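Long-range contacts in photoreceptor-histidine kinase BphP (Stigmatella aurantiaca DW4/3-1, PDB 6BAF), which probably senses red and far-red light through a bound bilin chromophore and, as a histidine kinase, passes the signal on by phosphorylation: residues Pro11-His17 / Val236-Val240; Phe92-Ile96 / Glu107-Ser111; Val117-Phe122 / Glu285-Ala289; Arg208-Thr212 / Thr279-Pro283. All blocks are in the same frame, centred on the assembly; numbering follows the deposited sequence.

Contact 1 of 4, residues Pro11-His17 / Val236-Val240. With BLR (3-[5-[(Z)-(4-ethenyl-3-methyl-5-oxidanylidene-pyrrol-2-ylidene)methyl]-2-[[5-[(Z)-(3-ethenyl-4-methyl-5-oxidanylidene-pyrrol-2-ylidene)methyl]-3-(3-hydroxy-3-oxopropyl)-4-methyl-1H-pyrrol-2-yl]methyl]-4-methyl-1H-pyrrol-3-yl]propanoic acid), chain B.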
loop_
_atom_site.group_PDB
_atom_site.type_symbol
_atom_site.label_atom_id
_atom_site.label_comp_id
_atom_site.label_asym_id
_atom_site.label_seq_id
_atom_site.Cartn_x
_atom_site.Cartn_y
_atom_site.Cartn_z
ATOM N N PRO A 11 -8.598 -22.605 21.734
ATOM C CA PRO A 11 -8.117 -22.491 23.120
ATOM C C PRO A 11 -9.154 -21.973 24.102
ATOM O O PRO A 11 -8.956 -22.114 25.311
ATOM C CB PRO A 11 -6.938 -21.502 23.002
ATOM C CG PRO A 11 -7.349 -20.603 21.809
ATOM C CD PRO A 11 -7.893 -21.654 20.828
ATOM N N GLY A 12 -10.235 -21.345 23.664
ATOM C CA GLY A 12 -11.148 -20.798 24.651
ATOM C C GLY A 12 -10.718 -19.484 25.240
ATOM O O GLY A 12 -11.441 -18.934 26.109
ATOM N N ALA A 13 -9.589 -18.932 24.771
ATOM C CA ALA A 13 -9.028 -17.729 25.367
ATOM C C ALA A 13 -8.262 -16.940 24.314
ATOM O O ALA A 13 -7.877 -17.468 23.264
ATOM C CB ALA A 13 -8.107 -18.076 26.540
ATOM N N ILE A 14 -8.014 -15.669 24.630
ATOM C CA ILE A 14 -7.278 -14.774 23.765
ATOM C C ILE A 14 -6.105 -14.145 24.520
ATOM O O ILE A 14 -6.020 -14.172 25.753
ATOM C CB ILE A 14 -8.172 -13.661 23.196
ATOM C CG1 ILE A 14 -8.710 -12.836 24.345
ATOM C CG2 ILE A 14 -9.247 -14.210 22.310
ATOM C CD1 ILE A 14 -9.066 -11.464 23.911
ATOM N N GLN A 15 -5.230 -13.525 23.750
ATOM C CA GLN A 15 -4.158 -12.722 24.299
ATOM C C GLN A 15 -4.763 -11.411 24.762
ATOM O O GLN A 15 -5.527 -10.793 24.019
ATOM C CB GLN A 15 -3.096 -12.497 23.230
ATOM C CG GLN A 15 -2.466 -13.787 22.723
ATOM C CD GLN A 15 -1.402 -13.537 21.657
ATOM O OE1 GLN A 15 -0.466 -12.761 21.880
ATOM N NE2 GLN A 15 -1.546 -14.177 20.490
ATOM N N PRO A 16 -4.494 -10.970 25.991
ATOM C CA PRO A 16 -5.330 -9.927 26.592
ATOM C C PRO A 16 -5.036 -8.503 26.154
ATOM O O PRO A 16 -5.642 -7.588 26.723
ATOM C CB PRO A 16 -5.051 -10.098 28.097
ATOM C CG PRO A 16 -3.675 -10.687 28.143
ATOM C CD PRO A 16 -3.566 -11.585 26.959
ATOM N N HIS A 17 -4.162 -8.241 25.164
ATOM C CA HIS A 17 -3.966 -6.835 24.780
ATOM C C HIS A 17 -5.075 -6.302 23.899
ATOM O O HIS A 17 -5.100 -5.092 23.638
ATOM C CB HIS A 17 -2.635 -6.623 24.050
ATOM C CG HIS A 17 -2.482 -7.463 22.820
ATOM N ND1 HIS A 17 -2.127 -8.797 22.870
ATOM C CD2 HIS A 17 -2.648 -7.164 21.508
ATOM C CE1 HIS A 17 -2.068 -9.279 21.639
ATOM N NE2 HIS A 17 -2.395 -8.311 20.794
ATOM N N VAL A 236 -6.860 -12.816 15.318
ATOM C CA VAL A 236 -5.483 -12.379 15.552
ATOM C C VAL A 236 -5.151 -12.429 17.039
ATOM O O VAL A 236 -3.974 -12.509 17.413
ATOM C CB VAL A 236 -5.255 -10.957 14.984
ATOM C CG1 VAL A 236 -5.872 -10.834 13.591
ATOM C CG2 VAL A 236 -5.910 -9.919 15.847
ATOM N N LEU A 237 -6.159 -12.409 17.907
ATOM C CA LEU A 237 -5.899 -12.438 19.336
ATOM C C LEU A 237 -5.869 -13.843 19.917
ATOM O O LEU A 237 -5.751 -13.976 21.142
ATOM C CB LEU A 237 -6.958 -11.620 20.063
ATOM C CG LEU A 237 -6.923 -10.129 19.751
ATOM C CD1 LEU A 237 -8.124 -9.444 20.372
ATOM C CD2 LEU A 237 -5.593 -9.499 20.205
ATOM N N ARG A 238 -6.035 -14.867 19.090
ATOM C CA ARG A 238 -6.093 -16.264 19.544
ATOM C C ARG A 238 -4.933 -16.585 20.484
ATOM O O ARG A 238 -3.767 -16.369 20.147
ATOM C CB ARG A 238 -6.049 -17.209 18.333
ATOM C CG ARG A 238 -6.056 -18.716 18.682
ATOM C CD ARG A 238 -5.921 -19.618 17.442
ATOM N NE ARG A 238 -4.674 -19.348 16.725
ATOM C CZ ARG A 238 -3.523 -19.948 17.003
ATOM N NH1 ARG A 238 -2.435 -19.613 16.326
ATOM N NH2 ARG A 238 -3.455 -20.888 17.960
ATOM N N SER A 239 -5.253 -17.119 21.665
ATOM C CA SER A 239 -4.205 -17.536 22.583
ATOM C C SER A 239 -3.444 -18.704 21.993
ATOM O O SER A 239 -4.045 -19.671 21.510
ATOM C CB SER A 239 -4.813 -17.924 23.936
ATOM O OG SER A 239 -3.769 -18.155 24.866
ATOM N N VAL A 240 -2.111 -18.648 22.026
ATOM C CA VAL A 240 -1.413 -19.671 21.247
ATOM C C VAL A 240 -1.073 -20.863 22.132
ATOM O O VAL A 240 -1.161 -20.794 23.363
ATOM C CB VAL A 240 -0.147 -19.128 20.554
ATOM C CG1 VAL A 240 -0.499 -17.925 19.634
ATOM C CG2 VAL A 240 0.910 -18.809 21.582
HETATM C CHA BLR B . 4.392 -22.745 16.387
HETATM N NA BLR B . 6.913 -22.918 16.210
HETATM C C1A BLR B . 5.760 -22.283 15.957
HETATM C C2A BLR B . 5.995 -21.118 15.221
HETATM C C3A BLR B . 7.323 -21.048 14.993
HETATM C C4A BLR B . 7.885 -22.166 15.628
HETATM C CMA BLR B . 8.029 -19.923 14.178
HETATM C CAA BLR B . 4.911 -20.144 14.756
HETATM C CBA BLR B . 4.485 -19.143 15.862
HETATM C CGA BLR B . 5.514 -18.018 16.043
HETATM O O1A BLR B . 5.756 -17.289 15.037
HETATM O O2A BLR B . 6.128 -17.803 17.158
HETATM C CHB BLR B . 9.325 -22.628 15.699
HETATM N NB BLR B . 10.512 -20.437 16.065
HETATM C C1B BLR B . 10.387 -21.879 15.625
HETATM C C2B BLR B . 11.724 -22.286 15.129
HETATM C C3B BLR B . 12.637 -21.220 15.214
HETATM C C4B BLR B . 11.957 -20.025 15.785
HETATM C CMB BLR B . 12.097 -23.663 14.570
HETATM O OB BLR B . 12.409 -18.960 16.015
HETATM C CAB BLR B . 14.094 -21.340 14.736
HETATM C CBB BLR B . 14.895 -20.301 14.689
HETATM N NC BLR B . 6.974 -26.764 19.154
HETATM C C1C BLR B . 8.112 -27.661 19.608
HETATM C C2C BLR B . 7.461 -28.917 20.089
HETATM C C3C BLR B . 6.050 -28.866 19.948
HETATM C C4C BLR B . 5.682 -27.534 19.372
HETATM C CMC BLR B . 8.263 -30.085 20.624
HETATM O OC BLR B . 9.269 -27.418 19.603
HETATM C CAC BLR B . 5.058 -29.979 20.340
HETATM C CBC BLR B . 5.190 -31.239 19.889
HETATM C CHD BLR B . 4.478 -27.128 19.114
HETATM N ND BLR B . 5.018 -24.910 17.665
HETATM C C1D BLR B . 4.131 -25.862 18.370
HETATM C C2D BLR B . 2.744 -25.436 18.293
HETATM C C3D BLR B . 2.725 -24.211 17.501
HETATM C C4D BLR B . 4.124 -23.853 17.072
HETATM C CMD BLR B . 1.550 -26.175 18.911
HETATM C CAD BLR B . 1.495 -23.393 17.168
HETATM C CBD BLR B . 1.402 -22.240 18.154
HETATM C CGD BLR B . 0.063 -21.633 17.781
HETATM O O1D BLR B . -0.095 -21.146 16.610
HETATM O O2D BLR B . -0.891 -21.712 18.614
#
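Ile14 and Arg238 form a single backbone bridge, with Ala13 and Gln15 making the hydrogen bonds on its two sides. Ser239 N donates to Ala13 O at 3.1 Å, tilted out of the carbonyl plane, whereas Gln15 N reaches Leu237 O at 2.7 Å nearly head-on to the carbonyl (N-H...O 167°). The third bond is made by a side chain. CG of Gln15 lies anti to its carbonyl carbon (chi1 -61°), and the extended chain runs past the carbonyl of Leu237 until NE2 meets Arg238 O at 3.1 Å, with the acceptor close to the amide plane. NE2 also donates to Ile209 O, while OE1 lies in plane at the edge of the His17 ring. Replacing Gln15 by a leucine would probably leave Arg238 O and Ile209 O without the donor they share. Leu237 divides its contacts: CB packs beside Ile14 CB at 3.9 Å, and CD2 sits over one face of the imidazole, 3.5 Å from His17 NE2. Pro11 CG rests against Arg238 CG. Beyond it the arginine bends at chi3 (60°), and its guanidinium meets a propionate of the bilin edge-on through two bonds, NH1 to O1D and NH2 to O2D, each 2.8 Å. Ile8 O takes a further bond from NH2. An N-terminal segment of the PAS region held against a long GAF loop in this way is consistent with the knot characteristic of phytochromes, here joined directly to the chromophore pocket.

Contact 2 of 4, residues Phe92-Ile96 / Glu107-Ser111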
loop_
_atom_site.group_PDB
_atom_site.type_symbol
_atom_site.label_atom_id
_atom_site.label_comp_id
_atom_site.label_asym_id
_atom_site.label_seq_id
_atom_site.Cartn_x
_atom_site.Cartn_y
_atom_site.Cartn_z
ATOM N N PHE A 92 -10.711 4.607 21.530
ATOM C CA PHE A 92 -10.561 4.417 20.097
ATOM C C PHE A 92 -9.879 3.083 19.835
ATOM O O PHE A 92 -8.934 2.708 20.541
ATOM C CB PHE A 92 -9.788 5.583 19.480
ATOM C CG PHE A 92 -10.543 6.877 19.542
ATOM C CD1 PHE A 92 -10.646 7.579 20.741
ATOM C CD2 PHE A 92 -11.179 7.382 18.405
ATOM C CE1 PHE A 92 -11.375 8.758 20.812
ATOM C CE2 PHE A 92 -11.899 8.568 18.463
ATOM C CZ PHE A 92 -12.000 9.260 19.674
ATOM N N PHE A 93 -10.392 2.354 18.840
ATOM C CA PHE A 93 -9.939 1.001 18.566
ATOM C C PHE A 93 -9.912 0.796 17.067
ATOM O O PHE A 93 -10.734 1.359 16.344
ATOM C CB PHE A 93 -10.877 -0.065 19.196
ATOM C CG PHE A 93 -10.952 -0.007 20.690
ATOM C CD1 PHE A 93 -10.034 -0.696 21.466
ATOM C CD2 PHE A 93 -11.938 0.740 21.315
ATOM C CE1 PHE A 93 -10.085 -0.635 22.853
ATOM C CE2 PHE A 93 -12.015 0.808 22.701
ATOM C CZ PHE A 93 -11.093 0.119 23.477
ATOM N N ASP A 94 -8.989 -0.042 16.608
ATOM C CA ASP A 94 -9.109 -0.676 15.296
ATOM C C ASP A 94 -9.851 -1.990 15.470
ATOM O O ASP A 94 -9.446 -2.844 16.264
ATOM C CB ASP A 94 -7.747 -0.936 14.656
ATOM C CG ASP A 94 -6.980 0.361 14.366
ATOM O OD1 ASP A 94 -7.586 1.298 13.775
ATOM O OD2 ASP A 94 -5.789 0.426 14.749
ATOM N N GLY A 95 -10.948 -2.141 14.728
ATOM C CA GLY A 95 -11.678 -3.381 14.685
ATOM C C GLY A 95 -11.199 -4.173 13.488
ATOM O O GLY A 95 -11.071 -3.646 12.378
ATOM N N ILE A 96 -10.909 -5.434 13.730
ATOM C CA ILE A 96 -10.699 -6.400 12.681
ATOM C C ILE A 96 -11.805 -7.438 12.834
ATOM O O ILE A 96 -11.848 -8.159 13.843
ATOM C CB ILE A 96 -9.311 -7.027 12.792
ATOM C CG1 ILE A 96 -8.265 -5.911 12.809
ATOM C CG2 ILE A 96 -9.107 -8.019 11.689
ATOM C CD1 ILE A 96 -7.003 -6.327 13.506
ATOM N N GLU A 107 -12.546 -8.261 16.625
ATOM C CA GLU A 107 -11.405 -8.066 17.511
ATOM C C GLU A 107 -11.051 -6.594 17.579
ATOM O O GLU A 107 -11.054 -5.898 16.554
ATOM C CB GLU A 107 -10.215 -8.899 17.034
ATOM C CG GLU A 107 -10.613 -10.348 17.207
ATOM C CD GLU A 107 -9.578 -11.317 16.761
ATOM O OE1 GLU A 107 -9.311 -11.400 15.517
ATOM O OE2 GLU A 107 -9.034 -12.006 17.665
ATOM N N LEU A 108 -10.799 -6.112 18.797
ATOM C CA LEU A 108 -10.588 -4.693 19.068
ATOM C C LEU A 108 -9.205 -4.520 19.671
ATOM O O LEU A 108 -8.889 -5.144 20.691
ATOM C CB LEU A 108 -11.631 -4.133 20.028
ATOM C CG LEU A 108 -13.086 -4.238 19.585
ATOM C CD1 LEU A 108 -14.017 -3.703 20.673
ATOM C CD2 LEU A 108 -13.337 -3.535 18.263
ATOM N N GLU A 109 -8.375 -3.695 19.024
ATOM C CA GLU A 109 -7.054 -3.329 19.519
ATOM C C GLU A 109 -6.956 -1.813 19.650
ATOM O O GLU A 109 -7.436 -1.079 18.770
ATOM C CB GLU A 109 -5.965 -3.847 18.596
ATOM C CG GLU A 109 -5.704 -5.368 18.741
ATOM C CD GLU A 109 -4.753 -5.929 17.634
ATOM O OE1 GLU A 109 -4.070 -6.953 17.877
ATOM O OE2 GLU A 109 -4.702 -5.349 16.507
ATOM N N PRO A 110 -6.428 -1.313 20.762
ATOM C CA PRO A 110 -6.378 0.145 20.955
ATOM C C PRO A 110 -5.718 0.821 19.758
ATOM O O PRO A 110 -4.731 0.317 19.195
ATOM C CB PRO A 110 -5.553 0.305 22.232
ATOM C CG PRO A 110 -5.732 -0.986 22.972
ATOM C CD PRO A 110 -5.954 -2.065 21.936
ATOM N N SER A 111 -6.328 1.916 19.303
ATOM C CA SER A 111 -5.798 2.644 18.161
ATOM C C SER A 111 -4.439 3.241 18.510
ATOM O O SER A 111 -4.190 3.650 19.650
ATOM C CB SER A 111 -6.769 3.746 17.725
ATOM O OG SER A 111 -7.663 3.280 16.716
HETATM O O HOH W 1 -4.343 -1.022 16.285
HETATM O O HOH W 2 -11.013 -10.709 13.442
#
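Asp94 and Glu109 form a hydrogen-bonded antiparallel pair, flanked by the non-hydrogen-bonded pairs Phe93-Pro110 and Gly95-Leu108, in the hairpin of strands 90-100 and 103-110. Asp94 N donates a hydrogen bond to Glu109 O at 2.9 Å, and Glu109 N returns the bond to Asp94 O at 3.1 Å; Ile96 and Glu107 repeat the exchange. From the backbone, the Asp94 side chain starts with CB 4.1 Å from Glu109 O. CG, anti to the carbonyl carbon (chi1 -64°), comes beside the hydroxyl of Ser111, with OD1 3.5 Å from Ser111 OG. OD2 turns to a water that donates to it at 2.6 Å and also to Pro110 O, tying the carboxylate to the end of the partner strand. With an alanine at Asp94 that water would probably lose its stronger acceptor, and the Ser111 hydroxyl its carboxylate neighbour. The Asp94 face also carries Ile96, whose CD1 lies 3.9 Å from Glu109 OE2, an oxygen that is salt-bridged to Arg287. On the other face Leu108 CB approaches Phe93 CD1 at 4.1 Å, and both side chains pack on helix 37-41. The two surfaces of this PAS hairpin thus differ in chemistry: one joins the apolar PAS core, while the other gathers acidic groups whose partners, Arg287 for Glu109 and the backbone N-H groups of Val236 and Leu237 for Glu107, belong to the GAF side.

Contact 3 of 4, residues Val117-Phe122 / Glu285-Ala289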
loop_
_atom_site.group_PDB
_atom_site.type_symbol
_atom_site.label_atom_id
_atom_site.label_comp_id
_atom_site.label_asym_id
_atom_site.label_seq_id
_atom_site.Cartn_x
_atom_site.Cartn_y
_atom_site.Cartn_z
ATOM N N VAL A 117 -0.454 10.841 10.465
ATOM C CA VAL A 117 -1.536 10.603 9.506
ATOM C C VAL A 117 -1.844 9.119 9.310
ATOM O O VAL A 117 -0.929 8.304 9.102
ATOM C CB VAL A 117 -1.214 11.288 8.166
ATOM C CG1 VAL A 117 -1.945 10.640 7.017
ATOM C CG2 VAL A 117 -1.584 12.764 8.229
ATOM N N PRO A 118 -3.119 8.730 9.390
ATOM C CA PRO A 118 -3.469 7.311 9.227
ATOM C C PRO A 118 -3.059 6.823 7.845
ATOM O O PRO A 118 -3.306 7.501 6.840
ATOM C CB PRO A 118 -5.000 7.294 9.405
ATOM C CG PRO A 118 -5.347 8.616 10.103
ATOM C CD PRO A 118 -4.308 9.586 9.586
ATOM N N PHE A 119 -2.387 5.659 7.807
ATOM C CA PHE A 119 -2.101 4.868 6.615
ATOM C C PHE A 119 -0.934 5.408 5.795
ATOM O O PHE A 119 -0.560 4.770 4.793
ATOM C CB PHE A 119 -3.353 4.710 5.755
ATOM C CG PHE A 119 -4.431 3.943 6.472
ATOM C CD1 PHE A 119 -4.322 2.558 6.607
ATOM C CD2 PHE A 119 -5.487 4.612 7.096
ATOM C CE1 PHE A 119 -5.292 1.825 7.301
ATOM C CE2 PHE A 119 -6.462 3.896 7.805
ATOM C CZ PHE A 119 -6.370 2.499 7.894
ATOM N N LEU A 120 -0.318 6.519 6.218
ATOM C CA LEU A 120 0.882 7.041 5.575
ATOM C C LEU A 120 2.055 6.096 5.766
ATOM O O LEU A 120 2.813 5.835 4.816
ATOM C CB LEU A 120 1.198 8.439 6.128
ATOM C CG LEU A 120 2.378 9.206 5.495
ATOM C CD1 LEU A 120 2.319 9.134 3.969
ATOM C CD2 LEU A 120 2.358 10.648 5.948
ATOM N N SER A 121 2.205 5.523 6.962
ATOM C CA SER A 121 3.280 4.553 7.159
ATOM C C SER A 121 3.115 3.335 6.264
ATOM O O SER A 121 4.099 2.828 5.714
ATOM C CB SER A 121 3.339 4.118 8.618
ATOM O OG SER A 121 3.238 5.278 9.417
ATOM N N PHE A 122 1.886 2.835 6.105
ATOM C CA PHE A 122 1.691 1.687 5.213
ATOM C C PHE A 122 2.073 2.036 3.772
ATOM O O PHE A 122 2.729 1.245 3.084
ATOM C CB PHE A 122 0.234 1.201 5.278
ATOM C CG PHE A 122 -0.088 0.082 4.325
ATOM C CD1 PHE A 122 -0.495 0.338 3.012
ATOM C CD2 PHE A 122 -0.017 -1.237 4.752
ATOM C CE1 PHE A 122 -0.789 -0.703 2.134
ATOM C CE2 PHE A 122 -0.328 -2.287 3.886
ATOM C CZ PHE A 122 -0.708 -2.029 2.569
ATOM N N GLU A 285 -0.779 -0.937 11.149
ATOM C CA GLU A 285 -0.226 -0.561 9.847
ATOM C C GLU A 285 1.110 -1.251 9.569
ATOM O O GLU A 285 1.412 -1.570 8.415
ATOM C CB GLU A 285 -0.027 0.966 9.743
ATOM C CG GLU A 285 -1.293 1.809 9.493
ATOM C CD GLU A 285 -0.990 3.333 9.352
ATOM O OE1 GLU A 285 -1.617 4.156 10.091
ATOM O OE2 GLU A 285 -0.120 3.698 8.491
ATOM N N VAL A 286 1.938 -1.468 10.591
ATOM C CA VAL A 286 3.199 -2.183 10.358
ATOM C C VAL A 286 2.932 -3.660 10.087
ATOM O O VAL A 286 3.440 -4.226 9.102
ATOM C CB VAL A 286 4.154 -1.974 11.545
ATOM C CG1 VAL A 286 5.475 -2.724 11.359
ATOM C CG2 VAL A 286 4.380 -0.505 11.769
ATOM N N ARG A 287 2.109 -4.308 10.930
ATOM C CA ARG A 287 1.825 -5.728 10.709
ATOM C C ARG A 287 1.299 -5.955 9.309
ATOM O O ARG A 287 1.752 -6.853 8.595
ATOM C CB ARG A 287 0.797 -6.268 11.712
ATOM C CG ARG A 287 1.258 -6.314 13.115
ATOM C CD ARG A 287 0.414 -7.307 13.937
ATOM N NE ARG A 287 -1.036 -7.270 13.713
ATOM C CZ ARG A 287 -1.893 -6.567 14.447
ATOM N NH1 ARG A 287 -1.433 -5.795 15.425
ATOM N NH2 ARG A 287 -3.204 -6.627 14.190
ATOM N N THR A 288 0.347 -5.127 8.895
ATOM C CA THR A 288 -0.266 -5.279 7.577
ATOM C C THR A 288 0.727 -5.006 6.443
ATOM O O THR A 288 0.669 -5.653 5.386
ATOM C CB THR A 288 -1.458 -4.339 7.514
ATOM O OG1 THR A 288 -2.132 -4.439 8.777
ATOM C CG2 THR A 288 -2.391 -4.830 6.524
ATOM N N ALA A 289 1.627 -4.033 6.639
ATOM C CA ALA A 289 2.687 -3.791 5.662
ATOM C C ALA A 289 3.568 -5.023 5.545
ATOM O O ALA A 289 3.893 -5.488 4.438
ATOM C CB ALA A 289 3.493 -2.547 6.093
#
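Glu285 aims its carboxylate at the first turn of helix 120-135, where backbone N-H groups lack acceptors within the helix. Phe119, at the N-cap position, donates its N to Glu285 OE1 at 2.8 Å, coming from above the carboxylate plane. OE2 accepts from Phe122 N through its anti lone pair, at 3.2 Å (N-H...O 153°). Ser121 CB lies 3.5 Å from OE2. The extended Glu285 chain (chi2 -178°) reaches from helix 284-300 to the start of helix 120-135. The positive end of the helix dipole would be expected to favour the charged carboxylate. Leu120 N has a weak bond to Val117 O. Phe122, with CG anti to its backbone N (chi1 176°), sends its ring edge along helix 284-300: CE2 is 3.8 Å from Thr288 O and CD2 is 4.0 Å from Ala289 CB. Ala289 N is satisfied within its own helix by Glu285 O, and Thr288 OG1 by Tyr284 O. The start of helix 120-135 is thus fixed on helix 284-300 at the dimer interface, where Phe123 of the second subunit meets the Phe122 ring edge-to-face; within the same chain, Val286 packs on helix 139-154.

Contact 4 of 4, residues Arg208-Thr212 / Thr279-Pro283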
loop_
_atom_site.group_PDB
_atom_site.type_symbol
_atom_site.label_atom_id
_atom_site.label_comp_id
_atom_site.label_asym_id
_atom_site.label_seq_id
_atom_site.Cartn_x
_atom_site.Cartn_y
_atom_site.Cartn_z
ATOM N N ARG A 208 0.673 -14.244 12.352
ATOM C CA ARG A 208 0.431 -14.452 13.771
ATOM C C ARG A 208 1.405 -13.580 14.531
ATOM O O ARG A 208 2.554 -13.401 14.107
ATOM C CB ARG A 208 0.594 -15.930 14.181
ATOM C CG ARG A 208 1.943 -16.510 13.839
ATOM C CD ARG A 208 1.789 -17.845 13.135
ATOM N NE ARG A 208 1.037 -17.775 11.866
ATOM C CZ ARG A 208 1.622 -17.770 10.670
ATOM N NH1 ARG A 208 0.881 -17.725 9.556
ATOM N NH2 ARG A 208 2.965 -17.772 10.592
ATOM N N ILE A 209 0.954 -13.044 15.650
ATOM C CA ILE A 209 1.809 -12.207 16.479
ATOM C C ILE A 209 1.574 -12.532 17.949
ATOM O O ILE A 209 0.426 -12.659 18.408
ATOM C CB ILE A 209 1.615 -10.697 16.193
ATOM C CG1 ILE A 209 2.688 -9.911 16.966
ATOM C CG2 ILE A 209 0.211 -10.222 16.550
ATOM C CD1 ILE A 209 2.816 -8.478 16.559
ATOM N N ILE A 210 2.678 -12.661 18.686
ATOM C CA ILE A 210 2.690 -12.855 20.134
ATOM C C ILE A 210 3.514 -11.711 20.717
ATOM O O ILE A 210 4.741 -11.829 20.802
ATOM C CB ILE A 210 3.288 -14.222 20.491
ATOM C CG1 ILE A 210 2.590 -15.315 19.692
ATOM C CG2 ILE A 210 3.255 -14.478 22.029
ATOM C CD1 ILE A 210 3.370 -16.626 19.650
ATOM N N PRO A 211 2.909 -10.581 21.087
ATOM C CA PRO A 211 3.727 -9.413 21.482
ATOM C C PRO A 211 4.407 -9.571 22.827
ATOM O O PRO A 211 5.377 -8.852 23.084
ATOM C CB PRO A 211 2.725 -8.249 21.493
ATOM C CG PRO A 211 1.351 -8.896 21.509
ATOM C CD PRO A 211 1.481 -10.257 20.914
ATOM N N THR A 212 3.905 -10.441 23.707
ATOM C CA THR A 212 4.637 -10.890 24.885
ATOM C C THR A 212 4.254 -12.333 25.185
ATOM O O THR A 212 3.061 -12.683 25.169
ATOM C CB THR A 212 4.373 -10.017 26.110
ATOM O OG1 THR A 212 5.100 -10.576 27.203
ATOM C CG2 THR A 212 2.885 -9.961 26.481
ATOM N N THR A 279 9.051 -6.718 25.024
ATOM C CA THR A 279 7.850 -6.954 24.238
ATOM C C THR A 279 7.954 -6.348 22.837
ATOM O O THR A 279 8.860 -5.577 22.527
ATOM C CB THR A 279 6.640 -6.357 24.937
ATOM O OG1 THR A 279 6.790 -4.936 24.956
ATOM C CG2 THR A 279 6.523 -6.904 26.334
ATOM N N ARG A 280 6.954 -6.667 21.993
ATOM C CA ARG A 280 6.892 -6.166 20.613
ATOM C C ARG A 280 5.428 -6.077 20.172
ATOM O O ARG A 280 4.933 -6.908 19.404
ATOM C CB ARG A 280 7.678 -7.063 19.661
ATOM C CG ARG A 280 8.425 -6.278 18.616
ATOM C CD ARG A 280 9.489 -5.499 19.371
ATOM N NE ARG A 280 9.922 -4.369 18.597
ATOM C CZ ARG A 280 10.273 -3.207 19.129
ATOM N NH1 ARG A 280 10.252 -3.027 20.459
ATOM N NH2 ARG A 280 10.615 -2.224 18.320
ATOM N N TYR A 281 4.730 -5.046 20.650
ATOM C CA TYR A 281 3.363 -4.745 20.205
ATOM C C TYR A 281 3.391 -4.012 18.867
ATOM O O TYR A 281 3.224 -2.797 18.793
ATOM C CB TYR A 281 2.643 -3.892 21.239
ATOM C CG TYR A 281 2.418 -4.601 22.523
ATOM C CD1 TYR A 281 1.259 -5.330 22.715
ATOM C CD2 TYR A 281 3.358 -4.560 23.546
ATOM C CE1 TYR A 281 1.025 -6.011 23.884
ATOM C CE2 TYR A 281 3.125 -5.213 24.745
ATOM C CZ TYR A 281 1.937 -5.952 24.899
ATOM O OH TYR A 281 1.659 -6.661 26.056
ATOM N N VAL A 282 3.569 -4.764 17.789
ATOM C CA VAL A 282 3.668 -4.165 16.447
ATOM C C VAL A 282 2.345 -3.489 16.076
ATOM O O VAL A 282 1.286 -4.137 16.131
ATOM C CB VAL A 282 4.037 -5.238 15.420
ATOM C CG1 VAL A 282 4.268 -4.612 14.044
ATOM C CG2 VAL A 282 5.242 -6.027 15.886
ATOM N N PRO A 283 2.342 -2.211 15.666
ATOM C CA PRO A 283 1.088 -1.548 15.260
ATOM C C PRO A 283 0.447 -2.171 14.024
ATOM O O PRO A 283 1.094 -2.804 13.177
ATOM C CB PRO A 283 1.520 -0.105 14.962
ATOM C CG PRO A 283 2.902 0.041 15.545
ATOM C CD PRO A 283 3.512 -1.321 15.582
#
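Pro211 sets its CB over one face of the Tyr281 ring, a CH-pi contact to the residue at the centre of an inverse gamma turn. CB stands 3.8 Å from the ring centroid, 22° off the normal, and leans toward CD1; the two side chains cross at about a right angle. In this part of the GAF domain, the end of edge strand 207-210 meets the loop that leads into helix 284-300. The gamma turn is closed by a weak bond from Val282 N to Arg280 O, and CG of Tyr281, anti to the carbonyl carbon (chi1 -66°), puts the ring beside Pro211. Next to the ring a backbone bond joins the chains: Arg280 N reaches Pro211 O at 2.9 Å, in the carbonyl plane and on a lone pair. Thr212 continues the packing. Its CG2 lies 3.5 Å from Tyr281 OH and its CB 3.8 Å from Thr279 CG2, while its hydroxyl oxygen OG1 turns elsewhere, to Gln254 NE2 and Asp214 N. Away from these touching residues the strand serves the pocket, with Arg208 and Ile210 both in contact with the bilin and Arg208 in a cation-pi interaction with Tyr202. Ile209 points the other way, into the loop: with CG1 anti to the backbone N (chi1 -172°), it sets CD1 against Val282 CG2 at 3.5 Å.

In the fold
Contact 1 lies between the PAS and GAF parts and touches contacts 2 and 4. Glu107 of contact 2 receives Val236 N at OE1 (2.8 Å) and Leu237 N at OE2 (2.9 Å), while Gln15 NE2 of contact 1 lies 3.2 Å from Ile209 O of contact 4. Contact 3 is reached through Arg287: its NH2 forms a salt bridge with Glu109 OE2 at 3.0 Å, and its NH1 is 3.3 Å from Val282 O. Contacts 1 and 3, with centres about 23 Å apart, do not touch. The bilin is met directly in contact 1, and residues of strand 207-210 line its pocket; the Glu107 side chain stays about 13 Å from it.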